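Local coordinates for protein catalase (Exiguobacterium oxidotolerans, PDB 2J2M) that probably breaks down hydrogen peroxide to water and oxygen at a buried heme iron, as a tetrameric heme catalase, at residues 132-137 / 174-179; 274-279 / 413-418. All blocks are in the same frame, centred on the assembly; numbering follows the deposited sequence.

Interaction 1 (132-137 / 174-179). With HEM (protoporphyrin IX containing Fe), chain E.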
loop_
_atom_site.group_PDB
_atom_site.type_symbol
_atom_site.label_atom_id
_atom_site.label_comp_id
_atom_site.label_asym_id
_atom_site.label_seq_id
_atom_site.Cartn_x
_atom_site.Cartn_y
_atom_site.Cartn_z
ATOM N N PRO A 132 22.234 -23.726 -16.297
ATOM C CA PRO A 132 22.768 -24.376 -15.108
ATOM C C PRO A 132 23.706 -23.505 -14.251
ATOM O O PRO A 132 24.058 -23.915 -13.142
ATOM C CB PRO A 132 23.512 -25.588 -15.690
ATOM C CG PRO A 132 24.050 -25.092 -16.985
ATOM C CD PRO A 132 22.976 -24.141 -17.508
ATOM N N VAL A 133 24.053 -22.308 -14.736
ATOM C CA VAL A 133 24.903 -21.383 -13.978
ATOM C C VAL A 133 24.304 -19.980 -13.943
ATOM O O VAL A 133 23.256 -19.747 -14.577
ATOM C CB VAL A 133 26.365 -21.370 -14.518
ATOM C CG1 VAL A 133 26.951 -22.781 -14.483
ATOM C CG2 VAL A 133 26.407 -20.838 -15.945
ATOM N N PHE A 134 24.944 -19.072 -13.180
ATOM C CA PHE A 134 24.557 -17.664 -13.131
ATOM C C PHE A 134 25.696 -16.689 -13.459
ATOM O O PHE A 134 26.881 -17.087 -13.497
ATOM C CB PHE A 134 23.899 -17.305 -11.788
ATOM C CG PHE A 134 22.799 -16.304 -11.913
ATOM C CD1 PHE A 134 22.920 -15.052 -11.342
ATOM C CD2 PHE A 134 21.649 -16.600 -12.660
ATOM C CE1 PHE A 134 21.882 -14.090 -11.452
ATOM C CE2 PHE A 134 20.620 -15.659 -12.815
ATOM C CZ PHE A 134 20.732 -14.393 -12.177
ATOM N N PHE A 135 25.337 -15.425 -13.708
ATOM C CA PHE A 135 26.315 -14.398 -14.090
ATOM C C PHE A 135 27.237 -14.019 -12.930
ATOM O O PHE A 135 28.363 -13.603 -13.156
ATOM C CB PHE A 135 25.654 -13.102 -14.595
ATOM C CG PHE A 135 24.638 -13.276 -15.742
ATOM C CD1 PHE A 135 23.299 -13.578 -15.472
ATOM C CD2 PHE A 135 25.011 -13.046 -17.054
ATOM C CE1 PHE A 135 22.359 -13.693 -16.491
ATOM C CE2 PHE A 135 24.085 -13.134 -18.089
ATOM C CZ PHE A 135 22.742 -13.466 -17.809
ATOM N N ILE A 136 26.747 -14.159 -11.702
ATOM C CA ILE A 136 27.366 -13.586 -10.495
ATOM C C ILE A 136 27.306 -14.610 -9.346
ATOM O O ILE A 136 26.579 -15.596 -9.421
ATOM C CB ILE A 136 26.689 -12.215 -10.053
ATOM C CG1 ILE A 136 25.178 -12.364 -9.784
ATOM C CG2 ILE A 136 26.895 -11.124 -11.078
ATOM C CD1 ILE A 136 24.591 -11.207 -8.999
ATOM N N ARG A 137 28.064 -14.390 -8.292
ATOM C CA ARG A 137 28.142 -15.387 -7.219
ATOM C C ARG A 137 27.831 -14.854 -5.819
ATOM O O ARG A 137 27.990 -15.580 -4.846
ATOM C CB ARG A 137 29.499 -16.110 -7.236
ATOM C CG ARG A 137 30.723 -15.243 -6.823
ATOM C CD ARG A 137 31.999 -16.109 -6.884
ATOM N NE ARG A 137 33.050 -15.321 -7.510
ATOM C CZ ARG A 137 33.728 -15.648 -8.605
ATOM N NH1 ARG A 137 33.569 -16.826 -9.217
ATOM N NH2 ARG A 137 34.618 -14.787 -9.054
ATOM N N THR A 174 31.563 -14.770 -17.269
ATOM C CA THR A 174 32.000 -15.376 -18.524
ATOM C C THR A 174 31.265 -16.698 -18.806
ATOM O O THR A 174 30.641 -16.848 -19.838
ATOM C CB THR A 174 33.550 -15.544 -18.527
ATOM O OG1 THR A 174 34.155 -14.300 -18.163
ATOM C CG2 THR A 174 34.082 -15.939 -19.876
ATOM N N ASN A 175 31.338 -17.645 -17.881
ATOM C CA ASN A 175 30.629 -18.917 -17.991
ATOM C C ASN A 175 29.139 -18.821 -18.379
ATOM O O ASN A 175 28.690 -19.551 -19.250
ATOM C CB ASN A 175 30.785 -19.712 -16.681
ATOM C CG ASN A 175 30.645 -21.208 -16.880
ATOM O OD1 ASN A 175 30.761 -21.704 -17.988
ATOM N ND2 ASN A 175 30.426 -21.934 -15.790
ATOM N N MET A 176 28.381 -17.941 -17.713
ATOM C CA MET A 176 26.975 -17.705 -18.040
ATOM C C MET A 176 26.818 -17.147 -19.466
ATOM O O MET A 176 25.955 -17.589 -20.267
ATOM C CB MET A 176 26.360 -16.749 -17.006
ATOM C CG MET A 176 24.834 -16.520 -17.123
ATOM S SD MET A 176 23.849 -18.026 -17.323
ATOM C CE MET A 176 22.291 -17.358 -16.702
ATOM N N LEU A 177 27.678 -16.191 -19.798
ATOM C CA LEU A 177 27.718 -15.669 -21.149
ATOM C C LEU A 177 27.870 -16.798 -22.162
ATOM O O LEU A 177 27.181 -16.779 -23.171
ATOM C CB LEU A 177 28.813 -14.609 -21.277
ATOM C CG LEU A 177 28.476 -13.104 -21.097
ATOM C CD1 LEU A 177 27.184 -12.760 -20.339
ATOM C CD2 LEU A 177 29.633 -12.388 -20.463
ATOM N N MET A 178 28.733 -17.791 -21.885
ATOM C CA MET A 178 28.894 -18.961 -22.766
ATOM C C MET A 178 27.595 -19.712 -23.024
ATOM O O MET A 178 27.409 -20.228 -24.119
ATOM C CB MET A 178 29.912 -19.961 -22.221
ATOM C CG MET A 178 31.337 -19.490 -22.231
ATOM S SD MET A 178 32.109 -19.367 -23.871
ATOM C CE MET A 178 33.752 -18.957 -23.275
ATOM N N HIS A 179 26.711 -19.778 -22.027
ATOM C CA HIS A 179 25.429 -20.497 -22.147
ATOM C C HIS A 179 24.313 -19.684 -22.822
ATOM O O HIS A 179 23.566 -20.181 -23.663
ATOM C CB HIS A 179 24.941 -20.910 -20.756
ATOM C CG HIS A 179 25.816 -21.919 -20.076
ATOM N ND1 HIS A 179 26.963 -21.570 -19.398
ATOM C CD2 HIS A 179 25.717 -23.268 -19.983
ATOM C CE1 HIS A 179 27.526 -22.657 -18.899
ATOM N NE2 HIS A 179 26.779 -23.697 -19.221
HETATM C CHA HEM E . 12.240 -13.954 -9.427
HETATM C CHB HEM E . 15.407 -17.424 -10.752
HETATM C CHC HEM E . 18.935 -14.949 -8.583
HETATM C CHD HEM E . 15.716 -11.892 -6.699
HETATM C C1A HEM E . 12.770 -15.134 -9.942
HETATM C C2A HEM E . 12.043 -16.215 -10.606
HETATM C C3A HEM E . 12.927 -17.173 -10.972
HETATM C C4A HEM E . 14.235 -16.734 -10.560
HETATM C CMA HEM E . 12.651 -18.512 -11.698
HETATM C CAA HEM E . 10.511 -16.208 -10.847
HETATM C CBA HEM E . 9.720 -16.896 -9.732
HETATM C CGA HEM E . 8.266 -16.859 -10.149
HETATM O O1A HEM E . 7.453 -16.146 -9.502
HETATM O O2A HEM E . 7.923 -17.532 -11.159
HETATM C C1B HEM E . 16.631 -17.100 -10.231
HETATM C C2B HEM E . 17.814 -17.945 -10.197
HETATM C C3B HEM E . 18.772 -17.239 -9.599
HETATM C C4B HEM E . 18.238 -15.949 -9.236
HETATM C CMB HEM E . 17.929 -19.409 -10.711
HETATM C CAB HEM E . 20.204 -17.694 -9.271
HETATM C CBB HEM E . 20.931 -18.396 -10.135
HETATM C C1C HEM E . 18.396 -13.962 -7.802
HETATM C C2C HEM E . 19.083 -13.159 -6.809
HETATM C C3C HEM E . 18.162 -12.323 -6.291
HETATM C C4C HEM E . 16.887 -12.565 -6.944
HETATM C CMC HEM E . 20.580 -13.274 -6.393
HETATM C CAC HEM E . 18.369 -11.236 -5.209
HETATM C CBC HEM E . 18.475 -11.548 -3.912
HETATM C C1D HEM E . 14.479 -12.113 -7.262
HETATM C C2D HEM E . 13.284 -11.349 -6.960
HETATM C C3D HEM E . 12.191 -12.003 -7.805
HETATM C C4D HEM E . 12.838 -13.089 -8.533
HETATM C CMD HEM E . 13.147 -10.161 -5.949
HETATM C CAD HEM E . 10.704 -11.610 -7.871
HETATM C CBD HEM E . 9.924 -12.644 -7.056
HETATM C CGD HEM E . 8.501 -12.203 -6.772
HETATM O O1D HEM E . 8.106 -11.013 -7.006
HETATM O O2D HEM E . 7.745 -13.066 -6.276
HETATM N NA HEM E . 14.103 -15.505 -9.935
HETATM N NB HEM E . 16.925 -15.888 -9.642
HETATM N NC HEM E . 17.068 -13.575 -7.850
HETATM N ND HEM E . 14.171 -13.114 -8.169
HETATM FE FE HEM E . 15.495 -14.672 -8.649
HETATM O O HOH W 1 28.994 -17.030 -14.935
#
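Met176 reaches Phe135 with CG anti to the backbone N (chi1 -174°) and then bends at its next bond (chi2 47°), which turns SD and CE back along the chain toward Val133. Phe135 CG lies anti to the carbonyl carbon (chi1 -54°), which sets one ring face toward the helix. Met176 CG sits almost over the middle of that face, 3.4 Å from the Phe135 centroid, a CH-pi contact; its sulfur follows farther out as a Met-aromatic contact. Leu177 CD1 meets the same ring at its edge, 3.8 Å from Phe135 CE2. Met176 SD also comes 3.3 Å from Val133 O, and Val133 CG2 lies against the His179 imidazole, 3.6 Å from ND1. His179 is held by a hydrogen bond from its ND1 to Asn175 O (2.7 Å), one turn back in the helix. No direct hydrogen bond joins the segments; a water instead donates to Phe134 O and accepts from Met176 N. Phe134 faces the other way, into the heme pocket: a vinyl group of the heme lies over one ring face, with HEM CBB 3.2 Å from Phe134 CD2, while Phe135 CD1 covers the opposite face. The loop runs from strand 122-129 to helix 142-149, whose Met145 touches Phe134 and Phe135, while helix 422-430 packs on Asn175 and His179 and helix 453-466 on Leu177.

Interaction 2 (274-279 / 413-418)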
loop_
_atom_site.group_PDB
_atom_site.type_symbol
_atom_site.label_atom_id
_atom_site.label_comp_id
_atom_site.label_asym_id
_atom_site.label_seq_id
_atom_site.Cartn_x
_atom_site.Cartn_y
_atom_site.Cartn_z
ATOM N N ASP A 274 38.745 -27.839 -9.405
ATOM C CA ASP A 274 39.492 -26.617 -9.708
ATOM C C ASP A 274 38.563 -25.415 -9.572
ATOM O O ASP A 274 38.889 -24.300 -9.997
ATOM C CB ASP A 274 40.153 -26.676 -11.089
ATOM C CG ASP A 274 39.158 -26.914 -12.219
ATOM O OD1 ASP A 274 37.928 -26.680 -12.060
ATOM O OD2 ASP A 274 39.616 -27.355 -13.298
ATOM N N PHE A 275 37.401 -25.668 -8.968
ATOM C CA PHE A 275 36.389 -24.664 -8.726
ATOM C C PHE A 275 35.770 -24.893 -7.337
ATOM O O PHE A 275 35.782 -26.023 -6.854
ATOM C CB PHE A 275 35.342 -24.712 -9.851
ATOM C CG PHE A 275 34.477 -25.947 -9.847
ATOM C CD1 PHE A 275 34.866 -27.090 -10.541
ATOM C CD2 PHE A 275 33.253 -25.953 -9.194
ATOM C CE1 PHE A 275 34.071 -28.233 -10.557
ATOM C CE2 PHE A 275 32.457 -27.078 -9.194
ATOM C CZ PHE A 275 32.868 -28.228 -9.876
ATOM N N ASP A 276 35.265 -23.832 -6.701
ATOM C CA ASP A 276 34.425 -23.949 -5.505
ATOM C C ASP A 276 32.994 -24.412 -5.866
ATOM O O ASP A 276 32.239 -23.683 -6.528
ATOM C CB ASP A 276 34.378 -22.620 -4.734
ATOM C CG ASP A 276 33.752 -22.755 -3.330
ATOM O OD1 ASP A 276 34.226 -22.084 -2.398
ATOM O OD2 ASP A 276 32.783 -23.516 -3.140
ATOM N N PRO A 277 32.613 -25.633 -5.437
ATOM C CA PRO A 277 31.283 -26.177 -5.777
ATOM C C PRO A 277 30.062 -25.354 -5.295
ATOM O O PRO A 277 28.973 -25.573 -5.786
ATOM C CB PRO A 277 31.294 -27.564 -5.125
ATOM C CG PRO A 277 32.377 -27.488 -4.070
ATOM C CD PRO A 277 33.411 -26.579 -4.636
ATOM N N LEU A 278 30.277 -24.441 -4.343
ATOM C CA LEU A 278 29.313 -23.451 -3.833
ATOM C C LEU A 278 29.270 -22.139 -4.649
ATOM O O LEU A 278 28.485 -21.227 -4.336
ATOM C CB LEU A 278 29.727 -23.051 -2.407
ATOM C CG LEU A 278 29.028 -23.337 -1.072
ATOM C CD1 LEU A 278 28.695 -24.782 -0.878
ATOM C CD2 LEU A 278 29.964 -22.840 0.047
ATOM N N ASP A 279 30.143 -22.020 -5.648
ATOM C CA ASP A 279 30.140 -20.869 -6.566
ATOM C C ASP A 279 29.020 -21.044 -7.628
ATOM O O ASP A 279 29.065 -21.966 -8.427
ATOM C CB ASP A 279 31.553 -20.725 -7.195
ATOM C CG ASP A 279 31.661 -19.600 -8.236
ATOM O OD1 ASP A 279 30.675 -18.874 -8.471
ATOM O OD2 ASP A 279 32.759 -19.430 -8.822
ATOM N N LEU A 413 34.354 -11.216 2.710
ATOM C CA LEU A 413 35.497 -12.063 2.372
ATOM C C LEU A 413 35.204 -12.887 1.133
ATOM O O LEU A 413 34.512 -13.903 1.209
ATOM C CB LEU A 413 35.840 -12.997 3.550
ATOM C CG LEU A 413 36.090 -12.360 4.940
ATOM C CD1 LEU A 413 35.748 -13.315 6.119
ATOM C CD2 LEU A 413 37.525 -11.802 5.063
ATOM N N GLU A 414 35.756 -12.461 0.001
ATOM C CA GLU A 414 35.576 -13.147 -1.271
ATOM C C GLU A 414 36.207 -14.532 -1.272
ATOM O O GLU A 414 37.338 -14.711 -0.782
ATOM C CB GLU A 414 36.187 -12.319 -2.395
ATOM C CG GLU A 414 35.728 -12.751 -3.782
ATOM C CD GLU A 414 36.560 -12.148 -4.873
ATOM O OE1 GLU A 414 37.692 -11.710 -4.575
ATOM O OE2 GLU A 414 36.096 -12.122 -6.028
ATOM N N ILE A 415 35.502 -15.502 -1.846
ATOM C CA ILE A 415 36.020 -16.872 -1.955
ATOM C C ILE A 415 37.392 -16.925 -2.656
ATOM O O ILE A 415 37.702 -16.076 -3.475
ATOM C CB ILE A 415 34.976 -17.883 -2.590
ATOM C CG1 ILE A 415 34.622 -17.521 -4.032
ATOM C CG2 ILE A 415 33.707 -17.957 -1.731
ATOM C CD1 ILE A 415 33.856 -18.628 -4.769
ATOM N N GLU A 416 38.191 -17.934 -2.319
ATOM C CA GLU A 416 39.579 -18.050 -2.801
ATOM C C GLU A 416 39.711 -18.503 -4.257
ATOM O O GLU A 416 40.385 -17.839 -5.041
ATOM C CB GLU A 416 40.389 -18.991 -1.896
ATOM C CG GLU A 416 40.710 -18.422 -0.521
ATOM C CD GLU A 416 42.178 -18.056 -0.375
ATOM O OE1 GLU A 416 42.471 -16.915 0.043
ATOM O OE2 GLU A 416 43.039 -18.919 -0.686
ATOM N N LYS A 417 39.102 -19.626 -4.636
ATOM C CA LYS A 417 39.278 -20.062 -6.027
ATOM C C LYS A 417 38.118 -19.701 -6.938
ATOM O O LYS A 417 37.112 -20.427 -7.062
ATOM C CB LYS A 417 39.761 -21.514 -6.204
ATOM C CG LYS A 417 39.210 -22.552 -5.290
ATOM C CD LYS A 417 39.711 -23.921 -5.771
ATOM C CE LYS A 417 39.699 -24.951 -4.635
ATOM N NZ LYS A 417 40.061 -26.335 -5.069
ATOM N N THR A 418 38.296 -18.553 -7.582
ATOM C CA THR A 418 37.270 -17.948 -8.409
ATOM C C THR A 418 37.171 -18.629 -9.741
ATOM O O THR A 418 36.083 -18.855 -10.225
ATOM C CB THR A 418 37.541 -16.460 -8.594
ATOM O OG1 THR A 418 38.901 -16.290 -9.046
ATOM C CG2 THR A 418 37.313 -15.735 -7.242
HETATM O O HOH W 2 36.709 -21.012 -2.377
HETATM O O HOH W 3 35.030 -21.450 -8.423
#
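Asp276 and Asp279, whose CB atoms share the tip of Ile415, bring two flat carboxylates to this contact, and that of Asp276 is used at both oxygens. Its OD2 is met on the anti side, 23° out of the carboxylate plane, by Leu278 N at 2.9 Å; its OD1 accepts from a water at 2.7 Å that is held only weakly by Glu416 N. Phe275 leaves its backbone away from 413-418; Asp274 OD1 lies in plane at the edge of its ring. The apolar touch comes from Ile415, whose CD1 rests against the CB atoms of both aspartates. Its CG1 takes the crowded position between backbone N and carbonyl carbon (chi1 63°), and CD1 ends 3.9 Å from Asp279 CB and 4.0 Å from Asp276 CB. The Leu278 hydrogen bond makes an Asx turn, nested in the type I beta turn from Asp276 to Asp279, and this loop of the catalase family region is what receives the segment leading into helix 422-430 of the C-terminal helical part. No hydrogen bond crosses directly. A second water accepts from Asp276 N at 2.9 Å and can donate to Lys417 O, 2.7 Å away, and to Asp279 OD2, although more acceptors surround it than it has protons. Lys417 stretches alongside the loop backbone, its CD 4.2 Å from Asp274 C, and its NZ hydrogen-bonds to Phe273 O. Asp279 OD1 accepts from Thr281 OG1, while OD2 pairs with Lys282. Asp276 OD2 also forms a salt bridge with Arg28 of a second subunit, whose Arg27 packs on Ile415 and hydrogen-bonds through NH1 to Glu414 O.

Interaction 1 is fully buried beside the heme and relies on aromatic, sulfur and aliphatic contacts, whereas interaction 2 lies nearer the surface and the subunit interface, where water bridges, the Ile415 tip and the Lys417 stem lie among charged carboxylates. Neither has a direct hydrogen bond across it; one water bridges interaction 1 and two bridge interaction 2, one of them weakly. Their centres are 14 Å apart, and Arg137 joins them: its NH1 forms a salt bridge of 2.8 Å with Asp279 OD2, and its CD packs on Ile415 CD1. Helix 422-430 borders both and, in interaction 2, touches Asp274 and Phe275; residues 413-418 lead into it.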